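Local atomic coordinates of restriction endonuclease LpnPI (Legionella pneumophila subsp. pneumophila str. Philadelphia 1, PDB entry 4RZL), a protein that probably recognises modified cytosine in DNA through this N-terminal SRA-like domain and cuts the DNA as a modification-dependent endonuclease. Residues M114-T119 and D164-V169. Numbering follows the deposited sequence.
Sequences MLFDST and DDLIAV
Phe116, near the C-terminal end of helix 108-119, makes a buried contact in which its aromatic ring meets an apolar and an acidic residue: Leu166, which opens strand 166-173, and Asp165 just before it in the chain. Helix and sheet of the enzyme's DNA recognition domain are joined here. Leu166 lays its CB over one face of the ring, a CH-pi contact 4.1 Å from the centroid and 21° off the ring normal, displaced toward the rim. The leucine extends with CG opposite its backbone N (chi1 -176°), and its second torsion then turns CD2, not CD1, to Phe116 CB, 3.9 Å away. Asp165 takes the neighbouring part of the ring: its OD1 comes within 3.6 Å of Phe116 CD2, and OD2 lies at the edge, in the ring plane. Carboxylate and ring planes stand 73° apart. The backbone adds Asp165 O, which approaches Phe116 CE2 obliquely at 3.3 Å; it and OD1 stand off the plane on the face taken by Leu166 CB. Beyond the two segments, Phe185 meets the ring edge-to-face, and Pro155 and Ala183 extend its surroundings onto strands 147-155 and 176-187. The polar end of Asp165 is held by His120, just past the helix, whose NE2 hydrogen-bonds to OD2. One turn before the helix ends, Leu115 O accepts both Thr119 N and, at 2.8 Å, Thr119 OG1, from opposite faces of the carbonyl plane. OD2 faces the positive ring edge, probably a mildly favourable match, while the bond to His120 would help fix the carboxylate's rotation and partly offset its buried charge.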
loop_
_atom_site.group_PDB
_atom_site.type_symbol
_atom_site.label_atom_id
_atom_site.label_comp_id
_atom_site.label_asym_id
_atom_site.label_seq_id
_atom_site.Cartn_x
_atom_site.Cartn_y
_atom_site.Cartn_z
ATOM N N MET A 114 12.168 -0.329 -8.654
ATOM C CA MET A 114 11.643 -0.005 -9.984
ATOM C C MET A 114 10.656 1.157 -9.954
ATOM O O MET A 114 10.718 2.049 -10.799
ATOM C CB MET A 114 10.963 -1.224 -10.603
ATOM C CG MET A 114 11.940 -2.279 -11.098
ATOM S SD MET A 114 11.052 -3.714 -11.706
ATOM C CE MET A 114 9.770 -2.899 -12.669
ATOM N N LEU A 115 9.763 1.134 -8.966
ATOM C CA LEU A 115 8.721 2.143 -8.834
ATOM C C LEU A 115 9.296 3.523 -8.536
ATOM O O LEU A 115 8.869 4.512 -9.128
ATOM C CB LEU A 115 7.742 1.758 -7.733
ATOM C CG LEU A 115 6.896 0.517 -7.936
ATOM C CD1 LEU A 115 6.007 0.348 -6.719
ATOM C CD2 LEU A 115 6.076 0.655 -9.173
ATOM N N PHE A 116 10.268 3.601 -7.630
ATOM C CA PHE A 116 10.853 4.907 -7.326
ATOM C C PHE A 116 11.756 5.409 -8.472
ATOM O O PHE A 116 11.727 6.599 -8.810
ATOM C CB PHE A 116 11.612 4.856 -5.993
ATOM C CG PHE A 116 10.699 4.923 -4.799
ATOM C CD1 PHE A 116 9.982 3.795 -4.394
ATOM C CD2 PHE A 116 10.506 6.121 -4.123
ATOM C CE1 PHE A 116 9.111 3.859 -3.307
ATOM C CE2 PHE A 116 9.630 6.196 -3.034
ATOM C CZ PHE A 116 8.936 5.057 -2.625
ATOM N N ASP A 117 12.498 4.507 -9.112
ATOM C CA ASP A 117 13.328 4.904 -10.258
ATOM C C ASP A 117 12.463 5.427 -11.419
ATOM O O ASP A 117 12.811 6.403 -12.063
ATOM C CB ASP A 117 14.208 3.735 -10.730
ATOM C CG ASP A 117 15.325 3.396 -9.725
ATOM O OD1 ASP A 117 15.537 4.182 -8.776
ATOM O OD2 ASP A 117 16.008 2.362 -9.897
ATOM N N SER A 118 11.344 4.761 -11.684
ATOM C CA SER A 118 10.374 5.237 -12.661
ATOM C C SER A 118 9.866 6.636 -12.293
ATOM O O SER A 118 9.790 7.540 -13.137
ATOM C CB SER A 118 9.194 4.260 -12.752
ATOM O OG SER A 118 8.168 4.772 -13.581
ATOM N N THR A 119 9.552 6.815 -11.020
ATOM C CA THR A 119 8.999 8.080 -10.540
ATOM C C THR A 119 9.968 9.248 -10.747
ATOM O O THR A 119 9.554 10.363 -11.083
ATOM C CB THR A 119 8.615 7.952 -9.052
ATOM O OG1 THR A 119 7.573 6.976 -8.932
ATOM C CG2 THR A 119 8.137 9.275 -8.461
ATOM N N ASP A 164 16.343 10.592 -0.579
ATOM C CA ASP A 164 15.701 10.425 0.723
ATOM C C ASP A 164 14.415 9.573 0.756
ATOM O O ASP A 164 14.044 9.072 1.814
ATOM C CB ASP A 164 15.388 11.799 1.320
ATOM C CG ASP A 164 16.647 12.606 1.631
ATOM O OD1 ASP A 164 17.726 12.003 1.821
ATOM O OD2 ASP A 164 16.547 13.846 1.706
ATOM N N ASP A 165 13.711 9.434 -0.359
ATOM C CA ASP A 165 12.397 8.782 -0.293
ATOM C C ASP A 165 12.470 7.252 -0.461
ATOM O O ASP A 165 11.468 6.555 -0.284
ATOM C CB ASP A 165 11.424 9.402 -1.317
ATOM C CG ASP A 165 11.885 9.258 -2.749
ATOM O OD1 ASP A 165 12.889 8.557 -2.994
ATOM O OD2 ASP A 165 11.203 9.819 -3.647
ATOM N N LEU A 166 13.642 6.744 -0.841
ATOM C CA LEU A 166 13.901 5.304 -0.848
ATOM C C LEU A 166 15.335 5.072 -0.411
ATOM O O LEU A 166 16.263 5.274 -1.183
ATOM C CB LEU A 166 13.659 4.678 -2.221
ATOM C CG LEU A 166 13.834 3.148 -2.247
ATOM C CD1 LEU A 166 12.802 2.491 -1.338
ATOM C CD2 LEU A 166 13.713 2.579 -3.662
ATOM N N ILE A 167 15.504 4.650 0.838
ATOM C CA ILE A 167 16.828 4.503 1.441
ATOM C C ILE A 167 17.063 3.048 1.780
ATOM O O ILE A 167 16.200 2.407 2.383
ATOM C CB ILE A 167 16.960 5.349 2.718
ATOM C CG1 ILE A 167 16.681 6.821 2.423
ATOM C CG2 ILE A 167 18.341 5.200 3.344
ATOM C CD1 ILE A 167 16.540 7.658 3.658
ATOM N N ALA A 168 18.207 2.513 1.368
ATOM C CA ALA A 168 18.632 1.202 1.850
ATOM C C ALA A 168 19.192 1.359 3.263
ATOM O O ALA A 168 20.261 1.920 3.448
ATOM C CB ALA A 168 19.674 0.588 0.908
ATOM N N VAL A 169 18.476 0.884 4.269
ATOM C CA VAL A 169 18.973 1.034 5.632
ATOM C C VAL A 169 19.603 -0.270 6.113
ATOM O O VAL A 169 19.233 -1.363 5.660
ATOM C CB VAL A 169 17.859 1.457 6.613
ATOM C CG1 VAL A 169 17.190 2.736 6.136
ATOM C CG2 VAL A 169 16.821 0.343 6.747
#